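Local structure of SaTIE-TED (Staphylococcus aureus, 6FX6) at residues D33-F38 and L103-L108; W19-Y22 and E28-T31; F84-N89 and E95-T100; L78-H83 and K130-A135. The protein is of unknown function but, as an LPXTG-anchored surface protein with a thioester domain, may attach the bacterium covalently to host targets. One frame throughout, in Å; residues are numbered along the deposited sequence.

Contact 1: D33-F38 and L103-L108. With ZN (zinc ion), chain C.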
loop_
_atom_site.group_PDB
_atom_site.type_symbol
_atom_site.label_atom_id
_atom_site.label_comp_id
_atom_site.label_asym_id
_atom_site.label_seq_id
_atom_site.Cartn_x
_atom_site.Cartn_y
_atom_site.Cartn_z
ATOM N N ASP A 33 -18.580 11.129 16.328
ATOM C CA ASP A 33 -19.124 12.336 15.694
ATOM C C ASP A 33 -18.037 13.307 15.186
ATOM O O ASP A 33 -18.322 14.452 14.845
ATOM C CB ASP A 33 -20.133 13.030 16.618
ATOM C CG ASP A 33 -19.516 13.562 17.905
ATOM O OD1 ASP A 33 -18.378 13.207 18.263
ATOM O OD2 ASP A 33 -20.195 14.344 18.585
ATOM N N ARG A 34 -16.793 12.834 15.150
ATOM C CA ARG A 34 -15.708 13.499 14.438
ATOM C C ARG A 34 -14.651 12.447 14.126
ATOM O O ARG A 34 -14.719 11.318 14.634
ATOM C CB ARG A 34 -15.098 14.635 15.267
ATOM C CG ARG A 34 -14.599 14.196 16.630
ATOM C CD ARG A 34 -13.570 15.146 17.229
ATOM N NE ARG A 34 -12.866 14.506 18.347
ATOM C CZ ARG A 34 -12.100 15.124 19.249
ATOM N NH1 ARG A 34 -11.517 14.399 20.207
ATOM N NH2 ARG A 34 -11.906 16.444 19.213
ATOM N N TRP A 35 -13.670 12.819 13.310
ATOM C CA TRP A 35 -12.652 11.873 12.878
ATOM C C TRP A 35 -11.273 12.504 12.845
ATOM O O TRP A 35 -11.085 13.590 12.285
ATOM C CB TRP A 35 -13.013 11.293 11.505
ATOM C CG TRP A 35 -12.572 9.894 11.364
ATOM C CD1 TRP A 35 -11.296 9.462 11.190
ATOM C CD2 TRP A 35 -13.393 8.723 11.414
ATOM N NE1 TRP A 35 -11.263 8.096 11.122
ATOM C CE2 TRP A 35 -12.539 7.612 11.255
ATOM C CE3 TRP A 35 -14.766 8.504 11.559
ATOM C CZ2 TRP A 35 -13.013 6.295 11.242
ATOM C CZ3 TRP A 35 -15.237 7.197 11.552
ATOM C CH2 TRP A 35 -14.363 6.110 11.393
ATOM N N ALA A 36 -10.317 11.810 13.457
ATOM C CA ALA A 36 -8.925 12.247 13.486
ATOM C C ALA A 36 -8.231 11.729 12.235
ATOM O O ALA A 36 -8.157 10.517 12.022
ATOM C CB ALA A 36 -8.227 11.720 14.730
ATOM N N LYS A 37 -7.763 12.649 11.396
ATOM C CA LYS A 37 -6.879 12.302 10.293
ATOM C C LYS A 37 -5.461 12.503 10.799
ATOM O O LYS A 37 -4.996 13.640 10.930
ATOM C CB LYS A 37 -7.158 13.173 9.070
ATOM C CG LYS A 37 -6.424 12.732 7.816
ATOM C CD LYS A 37 -6.621 13.738 6.697
ATOM C CE LYS A 37 -5.995 13.254 5.401
ATOM N NZ LYS A 37 -6.067 14.296 4.345
ATOM N N PHE A 38 -4.783 11.394 11.079
ATOM C CA PHE A 38 -3.469 11.426 11.719
ATOM C C PHE A 38 -2.338 11.699 10.735
ATOM O O PHE A 38 -2.326 11.169 9.620
ATOM C CB PHE A 38 -3.185 10.098 12.429
ATOM C CG PHE A 38 -4.167 9.764 13.524
ATOM C CD1 PHE A 38 -4.154 10.467 14.726
ATOM C CD2 PHE A 38 -5.089 8.726 13.362
ATOM C CE1 PHE A 38 -5.048 10.148 15.745
ATOM C CE2 PHE A 38 -5.988 8.407 14.374
ATOM C CZ PHE A 38 -5.970 9.119 15.566
ATOM N N LEU A 103 -11.809 0.347 6.964
ATOM C CA LEU A 103 -11.447 -0.960 6.404
ATOM C C LEU A 103 -10.272 -1.600 7.146
ATOM O O LEU A 103 -10.281 -2.808 7.393
ATOM C CB LEU A 103 -11.125 -0.843 4.907
ATOM C CG LEU A 103 -10.846 -2.158 4.155
ATOM C CD1 LEU A 103 -11.922 -3.201 4.416
ATOM C CD2 LEU A 103 -10.715 -1.886 2.663
ATOM N N ILE A 104 -9.268 -0.787 7.480
ATOM C CA ILE A 104 -8.167 -1.202 8.357
ATOM C C ILE A 104 -8.728 -1.733 9.670
ATOM O O ILE A 104 -8.324 -2.798 10.132
ATOM C CB ILE A 104 -7.168 -0.039 8.611
ATOM C CG1 ILE A 104 -6.301 0.177 7.366
ATOM C CG2 ILE A 104 -6.276 -0.304 9.826
ATOM C CD1 ILE A 104 -5.592 1.516 7.322
ATOM N N TRP A 105 -9.665 -0.994 10.257
ATOM C CA TRP A 105 -10.288 -1.404 11.515
ATOM C C TRP A 105 -11.136 -2.674 11.420
ATOM O O TRP A 105 -11.244 -3.387 12.412
ATOM C CB TRP A 105 -11.136 -0.274 12.109
ATOM C CG TRP A 105 -10.382 0.801 12.825
ATOM C CD1 TRP A 105 -9.048 0.832 13.132
ATOM C CD2 TRP A 105 -10.944 1.989 13.375
ATOM N NE1 TRP A 105 -8.746 1.982 13.815
ATOM C CE2 TRP A 105 -9.892 2.709 13.982
ATOM C CE3 TRP A 105 -12.239 2.518 13.412
ATOM C CZ2 TRP A 105 -10.092 3.940 14.612
ATOM C CZ3 TRP A 105 -12.438 3.744 14.034
ATOM C CH2 TRP A 105 -11.367 4.443 14.625
ATOM N N GLU A 106 -11.734 -2.957 10.262
ATOM C CA GLU A 106 -12.437 -4.238 10.058
ATOM C C GLU A 106 -11.517 -5.440 10.241
ATOM O O GLU A 106 -11.940 -6.458 10.780
ATOM C CB GLU A 106 -13.102 -4.323 8.678
ATOM C CG GLU A 106 -14.352 -3.466 8.540
ATOM C CD GLU A 106 -15.401 -4.037 7.594
ATOM O OE1 GLU A 106 -15.665 -5.258 7.657
ATOM O OE2 GLU A 106 -15.983 -3.257 6.803
ATOM N N LEU A 107 -10.265 -5.314 9.798
ATOM C CA LEU A 107 -9.270 -6.378 9.970
ATOM C C LEU A 107 -8.760 -6.530 11.401
ATOM O O LEU A 107 -8.221 -7.575 11.749
ATOM C CB LEU A 107 -8.075 -6.158 9.034
ATOM C CG LEU A 107 -8.328 -6.344 7.540
ATOM C CD1 LEU A 107 -7.048 -6.016 6.791
ATOM C CD2 LEU A 107 -8.804 -7.762 7.218
ATOM N N LEU A 108 -8.907 -5.484 12.209
ATOM C CA LEU A 108 -8.477 -5.490 13.607
ATOM C C LEU A 108 -9.642 -5.602 14.606
ATOM O O LEU A 108 -9.490 -5.241 15.778
ATOM C CB LEU A 108 -7.658 -4.224 13.881
ATOM C CG LEU A 108 -6.480 -3.992 12.934
ATOM C CD1 LEU A 108 -5.835 -2.642 13.204
ATOM C CD2 LEU A 108 -5.460 -5.113 13.062
HETATM ZN ZN ZN C . -17.409 14.042 19.755
HETATM O O HOH W 1 -15.320 13.355 19.734
#
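Trp105, near the end of helix 94-107, reaches across to Trp35 on strand 30-40, and this pair of indoles makes the whole contact between 103-108 and 33-38. Ile104 comes just before it on the helix and turns to other partners, packing on Leu78, Ile81 and Phe46. Trp105 then sends its indole to the strand: CG lies anti to the carbonyl carbon (chi1 -79°), and the six-membered ring leads. Its CZ3 sits 3.8 Å from CZ2 of Trp35, while Trp35 CH2 is 4.0 Å from the same CZ3. The two six-membered rings are inclined by 30° with centroids 5.6 Å apart, so they slide past each other with little overlap rather than stacking. Behind this front, Trp105 NE1 makes a weak hydrogen bond to Cys47 O. Glu106 is bonded to Lys125 and Tyr121, and Leu107 packs on helix 72-87. At the start of the other segment, Asp33 holds a zinc ion through OD1 at 2.0 Å; OD2 stands 3.0 Å from the metal, so the carboxylate binds by one oxygen, and a water joins at 2.2 Å. Trp35 also touches Gln101 of helix 94-107. By analogy with related thioester domains, where a cysteine and a glutamine are cross-linked and a tryptophan follows four residues after the glutamine, Cys47 and Gln101 are the likely thioester pair. The contact is small, buried and apolar, so van der Waals packing with no directional bond joins the two indoles, beside the probable thioester.

Contact 2: W19-Y22 and E28-T31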
loop_
_atom_site.group_PDB
_atom_site.type_symbol
_atom_site.label_atom_id
_atom_site.label_comp_id
_atom_site.label_asym_id
_atom_site.label_seq_id
_atom_site.Cartn_x
_atom_site.Cartn_y
_atom_site.Cartn_z
ATOM N N TRP A 19 -20.548 9.743 12.359
ATOM C CA TRP A 19 -19.944 9.009 11.249
ATOM C C TRP A 19 -20.286 7.524 11.320
ATOM O O TRP A 19 -20.724 6.937 10.322
ATOM C CB TRP A 19 -18.425 9.197 11.234
ATOM C CG TRP A 19 -17.988 10.586 10.890
ATOM C CD1 TRP A 19 -17.422 11.505 11.727
ATOM C CD2 TRP A 19 -18.077 11.213 9.611
ATOM N NE1 TRP A 19 -17.153 12.670 11.041
ATOM C CE2 TRP A 19 -17.546 12.514 9.738
ATOM C CE3 TRP A 19 -18.560 10.802 8.367
ATOM C CZ2 TRP A 19 -17.484 13.411 8.657
ATOM C CZ3 TRP A 19 -18.493 11.689 7.286
ATOM C CH2 TRP A 19 -17.961 12.980 7.443
ATOM N N ILE A 20 -20.072 6.932 12.497
ATOM C CA ILE A 20 -20.427 5.536 12.769
ATOM C C ILE A 20 -20.824 5.323 14.226
ATOM O O ILE A 20 -20.462 6.109 15.108
ATOM C CB ILE A 20 -19.264 4.562 12.469
ATOM C CG1 ILE A 20 -17.972 5.006 13.178
ATOM C CG2 ILE A 20 -19.041 4.436 10.969
ATOM C CD1 ILE A 20 -16.819 4.035 13.031
ATOM N N VAL A 21 -21.584 4.257 14.454
ATOM C CA VAL A 21 -21.748 3.678 15.779
ATOM C C VAL A 21 -21.117 2.291 15.676
ATOM O O VAL A 21 -21.600 1.452 14.906
ATOM C CB VAL A 21 -23.228 3.580 16.195
ATOM C CG1 VAL A 21 -23.360 2.886 17.551
ATOM C CG2 VAL A 21 -23.860 4.967 16.226
ATOM N N TYR A 22 -20.042 2.061 16.432
ATOM C CA TYR A 22 -19.278 0.820 16.316
ATOM C C TYR A 22 -18.851 0.235 17.650
ATOM O O TYR A 22 -18.854 0.914 18.676
ATOM C CB TYR A 22 -18.050 1.042 15.430
ATOM C CG TYR A 22 -16.857 1.664 16.121
ATOM C CD1 TYR A 22 -16.828 3.025 16.416
ATOM C CD2 TYR A 22 -15.744 0.894 16.461
ATOM C CE1 TYR A 22 -15.732 3.604 17.042
ATOM C CE2 TYR A 22 -14.639 1.460 17.083
ATOM C CZ TYR A 22 -14.634 2.816 17.373
ATOM O OH TYR A 22 -13.533 3.378 17.989
ATOM N N GLU A 28 -17.803 -0.531 23.334
ATOM C CA GLU A 28 -19.090 -0.990 22.804
ATOM C C GLU A 28 -19.977 0.207 22.463
ATOM O O GLU A 28 -20.062 1.159 23.246
ATOM C CB GLU A 28 -19.808 -1.867 23.836
ATOM C CG GLU A 28 -19.195 -3.247 24.036
ATOM C CD GLU A 28 -19.809 -4.015 25.199
ATOM O OE1 GLU A 28 -20.231 -3.384 26.196
ATOM O OE2 GLU A 28 -19.860 -5.264 25.127
ATOM N N ASN A 29 -20.626 0.146 21.296
ATOM C CA ASN A 29 -21.609 1.149 20.852
ATOM C C ASN A 29 -21.130 2.591 21.060
ATOM O O ASN A 29 -21.811 3.415 21.680
ATOM C CB ASN A 29 -22.957 0.890 21.531
ATOM C CG ASN A 29 -23.570 -0.429 21.106
ATOM O OD1 ASN A 29 -23.873 -0.630 19.931
ATOM N ND2 ASN A 29 -23.753 -1.340 22.057
ATOM N N PHE A 30 -19.940 2.857 20.532
ATOM C CA PHE A 30 -19.259 4.145 20.633
ATOM C C PHE A 30 -19.650 4.978 19.415
ATOM O O PHE A 30 -19.549 4.504 18.278
ATOM C CB PHE A 30 -17.745 3.899 20.664
ATOM C CG PHE A 30 -16.902 5.125 20.937
ATOM C CD1 PHE A 30 -16.469 5.948 19.893
ATOM C CD2 PHE A 30 -16.476 5.416 22.231
ATOM C CE1 PHE A 30 -15.665 7.059 20.145
ATOM C CE2 PHE A 30 -15.673 6.524 22.488
ATOM C CZ PHE A 30 -15.267 7.345 21.444
ATOM N N THR A 31 -20.097 6.211 19.663
ATOM C CA THR A 31 -20.512 7.130 18.608
ATOM C C THR A 31 -19.350 8.040 18.231
ATOM O O THR A 31 -18.855 8.792 19.064
ATOM C CB THR A 31 -21.700 7.996 19.069
ATOM O OG1 THR A 31 -22.783 7.144 19.456
ATOM C CG2 THR A 31 -22.173 8.933 17.953
#
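Tyr22 and Phe30 come alongside each other by different first torsions: Tyr22 CG stands between the backbone N and the carbonyl carbon (chi1 82°), whereas Phe30 CG is anti to its N (chi1 -173°). Both side chains leave the same face of the sheet and point the same way. Tyr22 CE1 touches Phe30 CD1 at 3.8 Å, with the ring planes inclined at 70° and centroids 6.0 Å apart. Their backbones form an antiparallel hydrogen-bonded pair: Tyr22 N donates to Phe30 O at 3.1 Å and Phe30 N returns the bond to Tyr22 O at 2.9 Å, both nearly straight. Asn29 and Phe30 together stand opposite the single residue Tyr22, a G1 beta bulge. With positive phi and psi, Asn29 takes the left-handed conformation usual at the first bulge position, and the strand turns a corner there; its N bonds to Ser23 OG instead of Tyr22 O. The bulge lies where strands 20-24 and 30-40 of the large antiparallel sheet pair up. The next pair, Val21 with Thr31, is non-hydrogen-bonded and puts its side chains on the other face, Val21 CG2 lying 4.0 Å from Thr31 OG1. Val21 CG1 reaches back over the bulge to Asn29 CA at 4.1 Å, and Val21 CA directs its hydrogen at Phe30 O from 3.4 Å. Tyr22 OH is hydrogen-bonded to Pro50 O and Arg27 NH1, which fixes the far end of the ring, and Arg27 also makes a cation-pi contact with Phe30.

Contact 3: F84-N89 and E95-T100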
loop_
_atom_site.group_PDB
_atom_site.type_symbol
_atom_site.label_atom_id
_atom_site.label_comp_id
_atom_site.label_asym_id
_atom_site.label_seq_id
_atom_site.Cartn_x
_atom_site.Cartn_y
_atom_site.Cartn_z
ATOM N N PHE A 84 -3.213 1.681 -1.329
ATOM C CA PHE A 84 -4.202 1.784 -2.405
ATOM C C PHE A 84 -5.473 2.514 -1.987
ATOM O O PHE A 84 -6.119 3.157 -2.821
ATOM C CB PHE A 84 -4.543 0.401 -2.960
ATOM C CG PHE A 84 -3.398 -0.252 -3.673
ATOM C CD1 PHE A 84 -3.007 0.200 -4.932
ATOM C CD2 PHE A 84 -2.707 -1.314 -3.100
ATOM C CE1 PHE A 84 -1.949 -0.396 -5.605
ATOM C CE2 PHE A 84 -1.649 -1.912 -3.769
ATOM C CZ PHE A 84 -1.266 -1.450 -5.018
ATOM N N GLY A 85 -5.821 2.423 -0.705
ATOM C CA GLY A 85 -7.012 3.074 -0.172
ATOM C C GLY A 85 -6.903 4.579 -0.094
ATOM O O GLY A 85 -7.848 5.284 -0.433
ATOM N N TYR A 86 -5.761 5.089 0.349
ATOM C CA TYR A 86 -5.637 6.527 0.520
ATOM C C TYR A 86 -4.385 7.144 -0.086
ATOM O O TYR A 86 -4.501 8.041 -0.912
ATOM C CB TYR A 86 -5.793 6.928 1.998
ATOM C CG TYR A 86 -6.000 8.411 2.120
ATOM C CD1 TYR A 86 -7.234 8.984 1.807
ATOM C CD2 TYR A 86 -4.944 9.259 2.461
ATOM C CE1 TYR A 86 -7.421 10.352 1.871
ATOM C CE2 TYR A 86 -5.124 10.634 2.521
ATOM C CZ TYR A 86 -6.364 11.171 2.232
ATOM O OH TYR A 86 -6.550 12.527 2.296
ATOM N N ILE A 87 -3.201 6.678 0.300
ATOM C CA ILE A 87 -1.960 7.404 -0.006
ATOM C C ILE A 87 -1.664 7.496 -1.501
ATOM O O ILE A 87 -1.271 8.560 -1.977
ATOM C CB ILE A 87 -0.767 6.843 0.805
ATOM C CG1 ILE A 87 -0.964 7.187 2.292
ATOM C CG2 ILE A 87 0.568 7.413 0.321
ATOM C CD1 ILE A 87 -0.696 6.043 3.222
ATOM N N ALA A 88 -1.862 6.400 -2.232
ATOM C CA ALA A 88 -1.733 6.407 -3.693
ATOM C C ALA A 88 -3.080 6.510 -4.421
ATOM O O ALA A 88 -3.143 6.301 -5.626
ATOM C CB ALA A 88 -0.977 5.172 -4.157
ATOM N N ASN A 89 -4.149 6.846 -3.701
ATOM C CA ASN A 89 -5.481 6.932 -4.291
ATOM C C ASN A 89 -5.714 8.314 -4.914
ATOM O O ASN A 89 -5.259 9.330 -4.386
ATOM C CB ASN A 89 -6.547 6.630 -3.237
ATOM C CG ASN A 89 -7.867 6.203 -3.851
ATOM O OD1 ASN A 89 -8.595 7.019 -4.416
ATOM N ND2 ASN A 89 -8.180 4.917 -3.746
ATOM N N GLU A 95 -13.779 11.523 3.207
ATOM C CA GLU A 95 -14.551 10.290 3.107
ATOM C C GLU A 95 -13.670 9.081 2.744
ATOM O O GLU A 95 -13.835 8.016 3.333
ATOM C CB GLU A 95 -15.711 10.447 2.105
ATOM C CG GLU A 95 -16.854 11.349 2.582
ATOM C CD GLU A 95 -16.586 12.849 2.450
ATOM O OE1 GLU A 95 -15.518 13.247 1.927
ATOM O OE2 GLU A 95 -17.452 13.644 2.880
ATOM N N GLN A 96 -12.737 9.242 1.801
ATOM C CA GLN A 96 -11.791 8.158 1.460
ATOM C C GLN A 96 -10.883 7.793 2.620
ATOM O O GLN A 96 -10.669 6.609 2.880
ATOM C CB GLN A 96 -10.893 8.488 0.251
ATOM C CG GLN A 96 -11.308 7.887 -1.080
ATOM C CD GLN A 96 -11.537 6.387 -1.066
ATOM O OE1 GLN A 96 -12.652 5.928 -1.280
ATOM N NE2 GLN A 96 -10.484 5.622 -0.846
ATOM N N TYR A 97 -10.318 8.803 3.280
ATOM C CA TYR A 97 -9.498 8.566 4.471
ATOM C C TYR A 97 -10.266 7.771 5.521
ATOM O O TYR A 97 -9.742 6.810 6.078
ATOM C CB TYR A 97 -8.991 9.868 5.103
ATOM C CG TYR A 97 -8.163 9.590 6.331
ATOM C CD1 TYR A 97 -6.793 9.355 6.240
ATOM C CD2 TYR A 97 -8.762 9.502 7.583
ATOM C CE1 TYR A 97 -6.041 9.068 7.372
ATOM C CE2 TYR A 97 -8.024 9.211 8.714
ATOM C CZ TYR A 97 -6.668 8.995 8.612
ATOM O OH TYR A 97 -5.954 8.718 9.755
ATOM N N ILE A 98 -11.493 8.198 5.799
ATOM C CA ILE A 98 -12.348 7.531 6.786
ATOM C C ILE A 98 -12.633 6.094 6.364
ATOM O O ILE A 98 -12.521 5.174 7.178
ATOM C CB ILE A 98 -13.668 8.304 7.017
ATOM C CG1 ILE A 98 -13.381 9.583 7.794
ATOM C CG2 ILE A 98 -14.677 7.466 7.795
ATOM C CD1 ILE A 98 -14.541 10.554 7.859
ATOM N N ALA A 99 -13.001 5.908 5.095
ATOM C CA ALA A 99 -13.280 4.563 4.557
ATOM C C ALA A 99 -12.061 3.653 4.693
ATOM O O ALA A 99 -12.186 2.499 5.091
ATOM C CB ALA A 99 -13.714 4.644 3.104
ATOM N N THR A 100 -10.885 4.193 4.385
ATOM C CA THR A 100 -9.641 3.441 4.508
ATOM C C THR A 100 -9.374 3.060 5.968
ATOM O O THR A 100 -9.073 1.901 6.255
ATOM C CB THR A 100 -8.459 4.232 3.914
ATOM O OG1 THR A 100 -8.745 4.529 2.546
ATOM C CG2 THR A 100 -7.167 3.438 3.984
#
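Gly85 O takes a 2.7 Å hydrogen bond from Gln96 NE2, the polar link between the end of helix 72-87 and the start of helix 94-107. The donor lies in the carbonyl plane and the acceptor in the amide plane of Gln96, although the bond is bent at the hydrogen, 132°. A turn at chi2 (-52°) folds the Gln96 chain back to reach it. Thr100 OG1 is 3.2 Å from the same Gly85 O, but gives its hydrogen to Gln96 O at 2.9 Å; Gln96 O also accepts from Thr100 N, the two donors arriving from opposite faces of its plane. Gly85 CA lies 5.4 Å from Thr100 CA, a close approach made with no CB on Gly85 to press on Thr100 OG1. Next to it, Tyr86 presents a ring face to Tyr97, whose ring comes edge-on in a T-shaped pair, planes at 89°. Tyr97 CB also rests on that face as a CH-pi contact, 3.6 Å from Tyr86 CE1. Both hydroxyls are tied down beyond the helices, Tyr86 OH to Gln92 and Lys37, Tyr97 OH to Ala45 and Phe38. At the helix end, with its wider pi-type turn, Asn89 ND2 bonds to Phe84 O at 2.9 Å. A glutamine amide thus gives the Gly85 carbonyl a donor inside the protein, while the ring of Tyr86 lies against the backbone and CB of Tyr97 where the helices are close.

Contact 4: L78-H83 and K130-A135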
loop_
_atom_site.group_PDB
_atom_site.type_symbol
_atom_site.label_atom_id
_atom_site.label_comp_id
_atom_site.label_asym_id
_atom_site.label_seq_id
_atom_site.Cartn_x
_atom_site.Cartn_y
_atom_site.Cartn_z
ATOM N N LEU A 78 -2.573 -4.672 5.714
ATOM C CA LEU A 78 -2.704 -3.336 6.309
ATOM C C LEU A 78 -1.982 -2.252 5.491
ATOM O O LEU A 78 -2.512 -1.152 5.332
ATOM C CB LEU A 78 -2.201 -3.323 7.755
ATOM C CG LEU A 78 -3.035 -4.130 8.760
ATOM C CD1 LEU A 78 -2.236 -4.389 10.024
ATOM C CD2 LEU A 78 -4.341 -3.428 9.093
ATOM N N THR A 79 -0.800 -2.572 4.965
ATOM C CA THR A 79 -0.047 -1.630 4.132
ATOM C C THR A 79 -0.687 -1.469 2.746
ATOM O O THR A 79 -0.674 -0.369 2.184
ATOM C CB THR A 79 1.446 -2.021 3.990
ATOM O OG1 THR A 79 1.568 -3.314 3.394
ATOM C CG2 THR A 79 2.146 -2.028 5.352
HETATM N N MSE A 80 -1.254 -2.556 2.216
HETATM C CA MSE A 80 -2.000 -2.526 0.947
HETATM C C MSE A 80 -3.213 -1.643 1.036
HETATM O O MSE A 80 -3.493 -0.865 0.123
HETATM C CB MSE A 80 -2.537 -3.902 0.525
HETATM C CG MSE A 80 -1.502 -4.996 0.291
HETATM SE SE MSE A 80 -0.349 -4.485 -1.202
HETATM C CE MSE A 80 1.140 -3.671 -0.191
ATOM N N ILE A 81 -3.955 -1.769 2.130
ATOM C CA ILE A 81 -5.150 -0.956 2.341
ATOM C C ILE A 81 -4.771 0.514 2.520
ATOM O O ILE A 81 -5.414 1.388 1.944
ATOM C CB ILE A 81 -5.989 -1.462 3.537
ATOM C CG1 ILE A 81 -6.548 -2.861 3.233
ATOM C CG2 ILE A 81 -7.143 -0.508 3.822
ATOM C CD1 ILE A 81 -6.963 -3.641 4.460
ATOM N N SER A 82 -3.735 0.783 3.308
ATOM C CA SER A 82 -3.251 2.145 3.474
ATOM C C SER A 82 -2.817 2.723 2.126
ATOM O O SER A 82 -3.261 3.805 1.741
ATOM C CB SER A 82 -2.100 2.191 4.474
ATOM O OG SER A 82 -1.580 3.506 4.602
ATOM N N HIS A 83 -1.991 1.975 1.395
ATOM C CA HIS A 83 -1.428 2.456 0.132
ATOM C C HIS A 83 -2.491 2.726 -0.939
ATOM O O HIS A 83 -2.643 3.864 -1.397
ATOM C CB HIS A 83 -0.384 1.476 -0.402
ATOM C CG HIS A 83 0.228 1.900 -1.695
ATOM N ND1 HIS A 83 1.204 2.871 -1.776
ATOM C CD2 HIS A 83 -0.018 1.502 -2.966
ATOM C CE1 HIS A 83 1.546 3.040 -3.041
ATOM N NE2 HIS A 83 0.814 2.227 -3.784
ATOM N N LYS A 130 -10.736 -4.494 -4.576
ATOM C CA LYS A 130 -10.426 -4.779 -5.987
ATOM C C LYS A 130 -8.987 -4.385 -6.338
ATOM O O LYS A 130 -8.308 -5.124 -7.043
ATOM C CB LYS A 130 -11.409 -4.042 -6.913
ATOM C CG LYS A 130 -11.227 -4.305 -8.403
ATOM C CD LYS A 130 -12.177 -3.465 -9.243
ATOM C CE LYS A 130 -12.088 -3.819 -10.720
ATOM N NZ LYS A 130 -13.088 -3.081 -11.541
ATOM N N SER A 131 -8.540 -3.223 -5.858
ATOM C CA SER A 131 -7.162 -2.770 -6.079
ATOM C C SER A 131 -6.131 -3.676 -5.397
ATOM O O SER A 131 -5.085 -3.980 -5.986
ATOM C CB SER A 131 -6.970 -1.327 -5.597
ATOM O OG SER A 131 -7.603 -0.413 -6.468
ATOM N N VAL A 132 -6.435 -4.092 -4.164
ATOM C CA VAL A 132 -5.574 -4.999 -3.394
ATOM C C VAL A 132 -5.505 -6.397 -4.022
ATOM O O VAL A 132 -4.422 -6.979 -4.112
ATOM C CB VAL A 132 -6.025 -5.087 -1.914
ATOM C CG1 VAL A 132 -5.271 -6.179 -1.155
ATOM C CG2 VAL A 132 -5.842 -3.733 -1.232
ATOM N N LYS A 133 -6.649 -6.927 -4.453
ATOM C CA LYS A 133 -6.689 -8.246 -5.097
ATOM C C LYS A 133 -5.929 -8.244 -6.424
ATOM O O LYS A 133 -5.192 -9.181 -6.706
ATOM C CB LYS A 133 -8.135 -8.705 -5.318
ATOM C CG LYS A 133 -8.281 -10.158 -5.755
ATOM C CD LYS A 133 -9.742 -10.584 -5.708
ATOM C CE LYS A 133 -9.979 -11.935 -6.368
ATOM N NZ LYS A 133 -9.383 -13.066 -5.604
ATOM N N GLU A 134 -6.111 -7.196 -7.225
ATOM C CA GLU A 134 -5.405 -7.052 -8.511
ATOM C C GLU A 134 -3.880 -6.968 -8.366
ATOM O O GLU A 134 -3.151 -7.453 -9.238
ATOM C CB GLU A 134 -5.927 -5.835 -9.294
ATOM C CG GLU A 134 -7.289 -6.072 -9.948
ATOM C CD GLU A 134 -7.962 -4.811 -10.492
ATOM O OE1 GLU A 134 -7.539 -3.678 -10.159
ATOM O OE2 GLU A 134 -8.940 -4.959 -11.260
ATOM N N ALA A 135 -3.410 -6.379 -7.264
ATOM C CA ALA A 135 -1.971 -6.272 -6.971
ATOM C C ALA A 135 -1.263 -7.608 -6.712
ATOM O O ALA A 135 -0.036 -7.651 -6.729
ATOM C CB ALA A 135 -1.735 -5.327 -5.794
#
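Val132 points its forked side chain straight at Met80, and between 78-83 and 130-135 this pair makes nearly all of the contact. Met80, present as selenomethionine, offers the root of its side chain: CB rests against both branches of the valine, 3.7 Å from Val132 CG2 and 3.9 Å from Val132 CG1. With CG1 anti to the backbone N (chi1 172°) and CG2 beside it, Val132 straddles that single carbon. CG2 also lies against the backbone of the facing helix, 3.9 Å from Met80 O and 4.3 Å from Ile81 N. Beyond CB the Met80 chain bends at chi2 and again at chi3, which carries its selenium end away from Val132; that side chain touches Leu229 in a loop. Ile81 is oriented the other way, its CB directed off from 130-135, so the backbone and not the branched end borders Val132. The CA atoms of Met80 and Val132 are 6.1 Å apart, close enough for the valine to reach the backbone of the facing helix. No hydrogen bond crosses; the join is small and apolar, burying 143 Å² in all. Ser131, beside Val132, and Ala135, three residues on, both pack on Phe84, which lengthens the interface along helix 72-87. The three helices pack against one another: helix 72-87 takes Val132 of helix 121-134 at Met80, its Leu78 and Ile81 meet Thr100, Ile104 and Leu107 of helix 94-107, and Thr100 also touches Ile128.

How the contacts relate
The four contacts run across the domain from the strands near the bound zinc ion to the helices. Contacts 1 and 2 share strand 30-40, with centres about 11 Å apart, and touch where Trp35 CH2 meets Ile20 CD1 at 3.6 Å; the Trp105 ring also meets that of Tyr22. Contacts 1 and 3 share helix 94-107, their centres about 11 Å apart, and strand 30-40 also meets contact 3, Ala36 O lying 3.6 Å from Tyr97 CE2. Helix 72-87 then joins contact 3 to contact 4, their centres about 10 Å apart. Contacts 2 and 4 do not touch. The probable thioester region adjoins contact 1, while the centre of contact 4 is the nearest of the four to the centre of the chain, about 6 Å from it.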